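Local coordinates for aromatic amino acid beta-eliminating lyase/threonine aldolase (Exiguobacterium sibiricum, PDB 3LWS), which is a pyridoxal phosphate-dependent protein of the beta-eliminating lyase family, with the cofactor covalently joined to the chain, at residues H98-E103 / I113-V118; T160-C165 / A194-S199; Q271-A274 / H279-P282. One frame throughout, in Å; residues are numbered along the deposited sequence.

Contact 1 of 3, residues H98-E103 / I113-V118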
loop_
_atom_site.group_PDB
_atom_site.type_symbol
_atom_site.label_atom_id
_atom_site.label_comp_id
_atom_site.label_asym_id
_atom_site.label_seq_id
_atom_site.Cartn_x
_atom_site.Cartn_y
_atom_site.Cartn_z
ATOM N N HIS A 98 4.143 -18.304 -4.736
ATOM C CA HIS A 98 4.126 -16.871 -5.106
ATOM C C HIS A 98 5.400 -16.143 -4.702
ATOM O O HIS A 98 5.942 -15.321 -5.480
ATOM C CB HIS A 98 2.899 -16.184 -4.488
ATOM C CG HIS A 98 2.501 -14.898 -5.158
ATOM N ND1 HIS A 98 3.048 -13.678 -4.824
ATOM C CD2 HIS A 98 1.601 -14.651 -6.137
ATOM C CE1 HIS A 98 2.510 -12.737 -5.579
ATOM N NE2 HIS A 98 1.606 -13.298 -6.359
ATOM N N LEU A 99 5.889 -16.453 -3.496
ATOM C CA LEU A 99 7.103 -15.808 -2.976
ATOM C C LEU A 99 8.363 -16.142 -3.804
ATOM O O LEU A 99 9.287 -15.368 -3.837
ATOM C CB LEU A 99 7.361 -16.167 -1.496
ATOM C CG LEU A 99 6.308 -15.623 -0.511
ATOM C CD1 LEU A 99 5.250 -16.661 -0.237
ATOM C CD2 LEU A 99 6.891 -15.147 0.811
ATOM N N GLU A 100 8.361 -17.296 -4.448
ATOM C CA GLU A 100 9.469 -17.792 -5.237
ATOM C C GLU A 100 9.496 -17.210 -6.634
ATOM O O GLU A 100 10.578 -16.887 -7.154
ATOM C CB GLU A 100 9.385 -19.324 -5.357
ATOM C CG GLU A 100 10.658 -19.965 -5.941
ATOM C CD GLU A 100 11.851 -19.859 -5.007
ATOM O OE1 GLU A 100 11.700 -19.380 -3.847
ATOM O OE2 GLU A 100 12.943 -20.289 -5.429
ATOM N N ILE A 101 8.316 -17.079 -7.246
ATOM C CA ILE A 101 8.246 -16.712 -8.680
ATOM C C ILE A 101 7.551 -15.382 -9.009
ATOM O O ILE A 101 7.680 -14.898 -10.106
ATOM C CB ILE A 101 7.589 -17.835 -9.518
ATOM C CG1 ILE A 101 6.114 -18.019 -9.100
ATOM C CG2 ILE A 101 8.412 -19.161 -9.385
ATOM C CD1 ILE A 101 5.323 -19.098 -9.836
ATOM N N HIS A 102 6.828 -14.769 -8.095
ATOM C CA HIS A 102 6.058 -13.589 -8.500
ATOM C C HIS A 102 6.391 -12.316 -7.675
ATOM O O HIS A 102 5.690 -11.328 -7.791
ATOM C CB HIS A 102 4.563 -13.902 -8.424
ATOM C CG HIS A 102 4.069 -14.841 -9.474
ATOM N ND1 HIS A 102 4.160 -14.560 -10.819
ATOM C CD2 HIS A 102 3.436 -16.034 -9.381
ATOM C CE1 HIS A 102 3.616 -15.544 -11.511
ATOM N NE2 HIS A 102 3.173 -16.454 -10.666
ATOM N N GLU A 103 7.454 -12.313 -6.871
ATOM C CA GLU A 103 7.718 -11.159 -5.965
ATOM C C GLU A 103 9.115 -10.526 -6.143
ATOM O O GLU A 103 9.613 -9.774 -5.281
ATOM C CB GLU A 103 7.451 -11.567 -4.513
ATOM C CG GLU A 103 5.995 -11.945 -4.235
ATOM C CD GLU A 103 5.754 -12.493 -2.844
ATOM O OE1 GLU A 103 6.587 -12.265 -1.949
ATOM O OE2 GLU A 103 4.750 -13.192 -2.668
ATOM N N ILE A 113 16.915 -15.284 4.374
ATOM C CA ILE A 113 16.120 -16.490 4.403
ATOM C C ILE A 113 16.300 -17.319 3.113
ATOM O O ILE A 113 16.374 -16.782 1.981
ATOM C CB ILE A 113 14.632 -16.199 4.722
ATOM C CG1 ILE A 113 14.477 -15.634 6.143
ATOM C CG2 ILE A 113 13.801 -17.476 4.566
ATOM C CD1 ILE A 113 13.104 -15.183 6.503
ATOM N N GLU A 114 16.437 -18.628 3.312
ATOM C CA GLU A 114 16.646 -19.567 2.200
ATOM C C GLU A 114 15.422 -20.446 2.092
ATOM O O GLU A 114 14.720 -20.642 3.062
ATOM C CB GLU A 114 17.910 -20.409 2.436
ATOM C CG GLU A 114 19.163 -19.533 2.424
ATOM C CD GLU A 114 20.481 -20.300 2.614
ATOM O OE1 GLU A 114 20.477 -21.469 3.095
ATOM O OE2 GLU A 114 21.535 -19.706 2.258
ATOM N N THR A 115 15.175 -20.951 0.888
ATOM C CA THR A 115 13.980 -21.715 0.619
ATOM C C THR A 115 14.322 -23.096 0.040
ATOM O O THR A 115 15.194 -23.205 -0.819
ATOM C CB THR A 115 13.029 -20.897 -0.305
ATOM O OG1 THR A 115 13.589 -20.780 -1.610
ATOM C CG2 THR A 115 12.848 -19.478 0.218
ATOM N N ILE A 116 13.691 -24.133 0.567
ATOM C CA ILE A 116 13.748 -25.478 -0.006
ATOM C C ILE A 116 12.477 -25.641 -0.787
ATOM O O ILE A 116 11.391 -25.447 -0.221
ATOM C CB ILE A 116 13.785 -26.579 1.068
ATOM C CG1 ILE A 116 15.093 -26.514 1.866
ATOM C CG2 ILE A 116 13.551 -27.986 0.437
ATOM C CD1 ILE A 116 15.089 -27.367 3.118
ATOM N N LEU A 117 12.591 -25.982 -2.071
ATOM C CA LEU A 117 11.417 -26.145 -2.923
ATOM C C LEU A 117 10.987 -27.603 -2.829
ATOM O O LEU A 117 11.779 -28.482 -3.053
ATOM C CB LEU A 117 11.719 -25.694 -4.351
ATOM C CG LEU A 117 12.326 -24.275 -4.475
ATOM C CD1 LEU A 117 12.603 -23.888 -5.987
ATOM C CD2 LEU A 117 11.470 -23.226 -3.804
ATOM N N VAL A 118 9.746 -27.851 -2.417
ATOM C CA VAL A 118 9.343 -29.195 -2.024
ATOM C C VAL A 118 8.594 -29.848 -3.178
ATOM O O VAL A 118 7.614 -29.305 -3.654
ATOM C CB VAL A 118 8.419 -29.196 -0.780
ATOM C CG1 VAL A 118 8.379 -30.580 -0.173
ATOM C CG2 VAL A 118 8.866 -28.185 0.241
HETATM O O HOH W 1 14.671 -21.903 -3.930
#
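The flat carboxylate of Glu100 meets the strand residues Thr115 and Leu117. Leu117 covers one face: its methyl CD2 stands almost directly over the carboxyl carbon, 3.6 Å from Glu100 CD. The other methyl, CD1, lies over the same face, 3.7 Å from Glu100 OE2. Thr115 OG1 approaches OE1 of Glu100 at 3.2 Å, displaced from the carboxylate plane toward the leucine. Glu100 reaches them because its CG points away from the backbone N (chi1 -169°) and the chain then bends at chi2. A water bridges the two residues. It donates to Glu100 OE2 at 2.8 Å and lies 2.8 Å from Thr115 OG1.

Within segment 98-103, one face of the His98 ring carries His102 CB over its centre. Glu103 CD lies at the ring edge, where His98 ND1 donates to Glu103 OE2 at 2.8 Å. That bond is nearly straight (170°), lies close to the ring plane and uses the anti lone pair of OE2.

Glu100 OE1 is also hydrogen-bonded to Tyr93 OH, on the neighbouring strand 90-93. Lys108 of helix 106-110 forms a salt bridge with OE2. Both carboxylate oxygens are therefore held while leucine methyls cover a face. This setting would probably favour the ionised form of Glu100.

Contact 2 of 3, residues T160-C165 / A194-S199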
loop_
_atom_site.group_PDB
_atom_site.type_symbol
_atom_site.label_atom_id
_atom_site.label_comp_id
_atom_site.label_asym_id
_atom_site.label_seq_id
_atom_site.Cartn_x
_atom_site.Cartn_y
_atom_site.Cartn_z
ATOM N N THR A 160 -3.183 -34.415 8.868
ATOM C CA THR A 160 -1.955 -35.148 9.085
ATOM C C THR A 160 -0.720 -34.263 9.013
ATOM O O THR A 160 0.188 -34.408 9.830
ATOM C CB THR A 160 -1.849 -36.305 8.067
ATOM O OG1 THR A 160 -2.882 -37.249 8.353
ATOM C CG2 THR A 160 -0.488 -36.997 8.111
ATOM N N ILE A 161 -0.683 -33.375 8.016
ATOM C CA ILE A 161 0.433 -32.416 7.846
ATOM C C ILE A 161 0.501 -31.439 9.031
ATOM O O ILE A 161 1.577 -31.134 9.496
ATOM C CB ILE A 161 0.335 -31.593 6.515
ATOM C CG1 ILE A 161 0.575 -32.515 5.316
ATOM C CG2 ILE A 161 1.360 -30.419 6.487
ATOM C CD1 ILE A 161 0.317 -31.855 4.017
ATOM N N SER A 162 -0.666 -30.966 9.483
ATOM C CA SER A 162 -0.777 -30.069 10.639
ATOM C C SER A 162 -0.252 -30.701 11.934
ATOM O O SER A 162 0.479 -30.055 12.700
ATOM C CB SER A 162 -2.239 -29.689 10.851
ATOM O OG SER A 162 -2.390 -28.804 11.919
ATOM N N ARG A 163 -0.619 -31.953 12.180
ATOM C CA ARG A 163 -0.106 -32.690 13.355
ATOM C C ARG A 163 1.392 -32.972 13.240
ATOM O O ARG A 163 2.129 -32.846 14.198
ATOM C CB ARG A 163 -0.864 -33.998 13.534
ATOM C CG ARG A 163 -0.457 -34.827 14.795
ATOM C CD ARG A 163 -1.334 -36.086 14.973
ATOM N NE ARG A 163 -2.756 -35.721 15.032
ATOM C CZ ARG A 163 -3.601 -35.661 13.995
ATOM N NH1 ARG A 163 -3.214 -35.970 12.756
ATOM N NH2 ARG A 163 -4.861 -35.287 14.201
ATOM N N TYR A 164 1.839 -33.350 12.052
ATOM C CA TYR A 164 3.233 -33.666 11.853
ATOM C C TYR A 164 4.079 -32.452 12.201
ATOM O O TYR A 164 4.923 -32.510 13.078
ATOM C CB TYR A 164 3.493 -34.148 10.406
ATOM C CG TYR A 164 4.941 -34.463 10.157
ATOM C CD1 TYR A 164 5.495 -35.680 10.563
ATOM C CD2 TYR A 164 5.767 -33.539 9.562
ATOM C CE1 TYR A 164 6.806 -35.962 10.348
ATOM C CE2 TYR A 164 7.082 -33.801 9.365
ATOM C CZ TYR A 164 7.603 -35.020 9.756
ATOM O OH TYR A 164 8.927 -35.271 9.558
ATOM N N CYS A 165 3.809 -31.348 11.516
ATOM C CA CYS A 165 4.598 -30.118 11.657
ATOM C C CYS A 165 4.623 -29.647 13.098
ATOM O O CYS A 165 5.676 -29.292 13.619
ATOM C CB CYS A 165 4.037 -29.010 10.768
ATOM S SG CYS A 165 4.299 -29.294 9.025
ATOM N N ALA A 194 -8.496 -22.928 8.461
ATOM C CA ALA A 194 -7.503 -22.065 9.124
ATOM C C ALA A 194 -6.980 -22.585 10.463
ATOM O O ALA A 194 -5.829 -22.296 10.818
ATOM C CB ALA A 194 -8.031 -20.697 9.309
ATOM N N GLY A 195 -7.815 -23.331 11.189
ATOM C CA GLY A 195 -7.457 -23.913 12.489
ATOM C C GLY A 195 -6.298 -24.900 12.489
ATOM O O GLY A 195 -5.686 -25.123 13.525
ATOM N N LEU A 196 -5.985 -25.471 11.325
ATOM C CA LEU A 196 -4.870 -26.401 11.168
ATOM C C LEU A 196 -3.479 -25.748 11.035
ATOM O O LEU A 196 -2.459 -26.441 11.027
ATOM C CB LEU A 196 -5.138 -27.291 9.958
ATOM C CG LEU A 196 -6.403 -28.157 9.935
ATOM C CD1 LEU A 196 -6.375 -29.113 8.743
ATOM C CD2 LEU A 196 -6.621 -28.925 11.202
ATOM N N PHE A 197 -3.466 -24.426 10.893
ATOM C CA PHE A 197 -2.283 -23.651 10.624
ATOM C C PHE A 197 -1.955 -22.681 11.752
ATOM O O PHE A 197 -2.826 -22.239 12.512
ATOM C CB PHE A 197 -2.499 -22.845 9.337
ATOM C CG PHE A 197 -2.616 -23.694 8.102
ATOM C CD1 PHE A 197 -3.821 -24.295 7.766
ATOM C CD2 PHE A 197 -1.511 -23.924 7.301
ATOM C CE1 PHE A 197 -3.925 -25.080 6.624
ATOM C CE2 PHE A 197 -1.604 -24.704 6.153
ATOM C CZ PHE A 197 -2.802 -25.295 5.818
ATOM N N ASP A 198 -0.683 -22.320 11.833
ATOM C CA ASP A 198 -0.225 -21.348 12.811
ATOM C C ASP A 198 -0.603 -19.906 12.405
ATOM O O ASP A 198 -1.014 -19.085 13.244
ATOM C CB ASP A 198 1.291 -21.529 13.014
ATOM C CG ASP A 198 1.615 -22.896 13.561
ATOM O OD1 ASP A 198 1.307 -23.089 14.728
ATOM O OD2 ASP A 198 2.080 -23.805 12.838
ATOM N N SER A 199 -0.519 -19.624 11.107
ATOM C CA SER A 199 -0.804 -18.320 10.565
ATOM C C SER A 199 -1.521 -18.454 9.190
ATOM O O SER A 199 -1.431 -19.482 8.534
ATOM C CB SER A 199 0.500 -17.504 10.462
ATOM O OG SER A 199 1.534 -18.234 9.794
#
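Ser162 of helix 155-167 comes closest to Leu196, in the type I turn from Ala194 to Phe197, with their CA atoms 5.5 Å apart. The turn is closed by Phe197 N donating to Ala194 O at 3.2 Å. It starts at the last residue of helix 190-194 and leads into strand 199-203.

One bond carries the contact. Ser162 OG donates to the backbone carbonyl Leu196 O at 2.5 Å, which is short. The hydroxyl comes to the oxygen from the side, with a C=O...donor angle of 123°, and is tilted only 16° from the carbonyl plane. The serine torsion explains this approach: at chi1 -178° the oxygen extends from the helix on the side away from its own backbone N.

Beside the bond the two residues also pack. Leu196 CB lies 3.7 Å from Ser162 OG and 3.9 Å from Ser162 CB. The rest of the leucine runs back along the same helix, against Phe155, Leu158 and Glu159. The helix thus receives both the polar and the apolar part of Leu196.

The next residues turn to the sheet. Phe197 packs on Leu141, Leu172 and Leu174, and Asp198 OD2 accepts a bond from the backbone N of Leu172. From the helix, Ile161 and Cys165 also face the sheet, both touching Leu139.

Helix 155-167 joins the parallel neighbours 138-142 and 171-176, a beta-alpha-beta crossover, and strand 199-203 is added beside 171-176. The contact ties the turn before that strand to the crossover helix. Such a helix-covered mixed sheet is the core of the large domain in fold-type I pyridoxal phosphate proteins, and Lys206, which carries the cofactor, follows shortly after strand 199-203.

Contact 3 of 3, residues Q271-A274 / H279-P282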
loop_
_atom_site.group_PDB
_atom_site.type_symbol
_atom_site.label_atom_id
_atom_site.label_comp_id
_atom_site.label_asym_id
_atom_site.label_seq_id
_atom_site.Cartn_x
_atom_site.Cartn_y
_atom_site.Cartn_z
ATOM N N GLN A 271 -17.590 -28.914 -20.573
ATOM C CA GLN A 271 -17.747 -28.413 -21.937
ATOM C C GLN A 271 -16.414 -28.358 -22.692
ATOM O O GLN A 271 -16.345 -28.709 -23.864
ATOM C CB GLN A 271 -18.373 -27.003 -21.934
ATOM C CG GLN A 271 -19.826 -26.911 -21.427
ATOM C CD GLN A 271 -20.856 -27.477 -22.413
ATOM O OE1 GLN A 271 -20.902 -27.111 -23.602
ATOM N NE2 GLN A 271 -21.702 -28.356 -21.909
ATOM N N PHE A 272 -15.357 -27.916 -22.004
ATOM C CA PHE A 272 -14.032 -27.727 -22.618
ATOM C C PHE A 272 -13.360 -29.046 -22.911
ATOM O O PHE A 272 -12.759 -29.232 -23.981
ATOM C CB PHE A 272 -13.112 -26.865 -21.712
ATOM C CG PHE A 272 -13.420 -25.381 -21.733
ATOM C CD1 PHE A 272 -13.380 -24.659 -22.914
ATOM C CD2 PHE A 272 -13.725 -24.691 -20.536
ATOM C CE1 PHE A 272 -13.666 -23.276 -22.934
ATOM C CE2 PHE A 272 -13.975 -23.327 -20.545
ATOM C CZ PHE A 272 -13.946 -22.613 -21.756
ATOM N N ASN A 273 -13.474 -29.977 -21.968
ATOM C CA ASN A 273 -12.850 -31.271 -22.115
ATOM C C ASN A 273 -13.474 -32.082 -23.247
ATOM O O ASN A 273 -12.799 -32.921 -23.834
ATOM C CB ASN A 273 -12.883 -32.057 -20.817
ATOM C CG ASN A 273 -11.859 -31.557 -19.798
ATOM O OD1 ASN A 273 -10.666 -31.523 -20.056
ATOM N ND2 ASN A 273 -12.339 -31.203 -18.625
ATOM N N ALA A 274 -14.740 -31.816 -23.553
ATOM C CA ALA A 274 -15.416 -32.429 -24.719
ATOM C C ALA A 274 -14.840 -32.013 -26.053
ATOM O O ALA A 274 -15.042 -32.708 -27.039
ATOM C CB ALA A 274 -16.906 -32.098 -24.713
ATOM N N HIS A 279 -8.084 -29.662 -23.232
ATOM C CA HIS A 279 -8.443 -30.205 -21.920
ATOM C C HIS A 279 -8.192 -29.246 -20.755
ATOM O O HIS A 279 -7.543 -28.188 -20.908
ATOM C CB HIS A 279 -7.772 -31.565 -21.679
ATOM C CG HIS A 279 -6.312 -31.485 -21.409
ATOM N ND1 HIS A 279 -5.385 -31.427 -22.423
ATOM C CD2 HIS A 279 -5.607 -31.561 -20.254
ATOM C CE1 HIS A 279 -4.171 -31.429 -21.904
ATOM N NE2 HIS A 279 -4.276 -31.504 -20.590
ATOM N N THR A 280 -8.758 -29.589 -19.601
ATOM C CA THR A 280 -8.486 -28.816 -18.398
ATOM C C THR A 280 -7.539 -29.575 -17.472
ATOM O O THR A 280 -7.369 -30.788 -17.585
ATOM C CB THR A 280 -9.784 -28.326 -17.679
ATOM O OG1 THR A 280 -10.494 -29.416 -17.096
ATOM C CG2 THR A 280 -10.713 -27.563 -18.667
ATOM N N THR A 281 -6.871 -28.823 -16.615
ATOM C CA THR A 281 -6.025 -29.353 -15.568
ATOM C C THR A 281 -6.439 -28.517 -14.365
ATOM O O THR A 281 -6.432 -27.288 -14.450
ATOM C CB THR A 281 -4.522 -29.171 -15.898
ATOM O OG1 THR A 281 -4.206 -27.772 -15.875
ATOM C CG2 THR A 281 -4.192 -29.760 -17.274
ATOM N N PRO A 282 -6.959 -29.151 -13.307
ATOM C CA PRO A 282 -7.340 -30.564 -13.257
ATOM C C PRO A 282 -8.513 -30.824 -14.216
ATOM O O PRO A 282 -9.172 -29.885 -14.648
ATOM C CB PRO A 282 -7.765 -30.755 -11.797
ATOM C CG PRO A 282 -8.276 -29.431 -11.367
ATOM C CD PRO A 282 -7.447 -28.412 -12.123
HETATM O O HOH W 2 -8.884 -33.015 -18.613
#
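Asn273 and Thr280 clasp each other across a helix-loop-strand connection, where the last part of helix 258-273 gives way to strand 278-281. The two side chains cross at about a right angle, and the amide of Asn273 grips Thr280 at two points. Thr280 N donates to Asn273 OD1 at 2.8 Å, with an N-H...O angle of 159° and the donor tilted well out of the carbonyl plane. In return Asn273 ND2 donates to Thr280 OG1 at 3.0 Å and 150°. This pairing fixes the rotation of the amide.

The threonine hydroxyl can serve both sides. With chi1 at 69°, OG1 sits between its own backbone N and carbonyl carbon. From there it receives the amide and gives its proton to Pro282 O at 2.8 Å, just past a cis peptide bond. A second bridge runs through a water that donates to Asn273 OD1 at 2.7 Å and to Thr280 O at 2.9 Å. OD1 thus accepts two bonds, and it also lies close to His279, 3.2 Å from His279 CA. Asn273 ND2 has a further, weak bond to the backbone oxygen of Glu283.

Apolar packing completes the clasp: Thr280 CG2 meets Phe272 CB at 3.9 Å. The ring of Phe272 leads away from the strand, into a core with Leu292 of strand 289-295, Leu352 of helix 342-355 and Phe316. Strand 278-281, an outermost strand of the antiparallel sheet within this chain, is hydrogen-bonded to 289-295, where Thr280 touches Phe290 and the His279 ring meets that of His293.

How the contacts relate
The three contacts follow one another along the chain, each closing before the next opens. Contacts 1 and 2 belong to the seven-stranded mixed sheet and its helices, with centres 20 Å apart. Contact 1 lies at strand 114-117, an outermost strand within the chain. Contact 2 lies nearer the middle, just before strand 199-203. Contact 3 belongs to the separate four-stranded antiparallel sheet. Its centre is 30 Å from that of contact 1 and 33 Å from that of contact 2. No two contacts touch. This division is consistent with the large and small domains of fold-type I pyridoxal phosphate proteins, with contacts 1 and 2 in the large one.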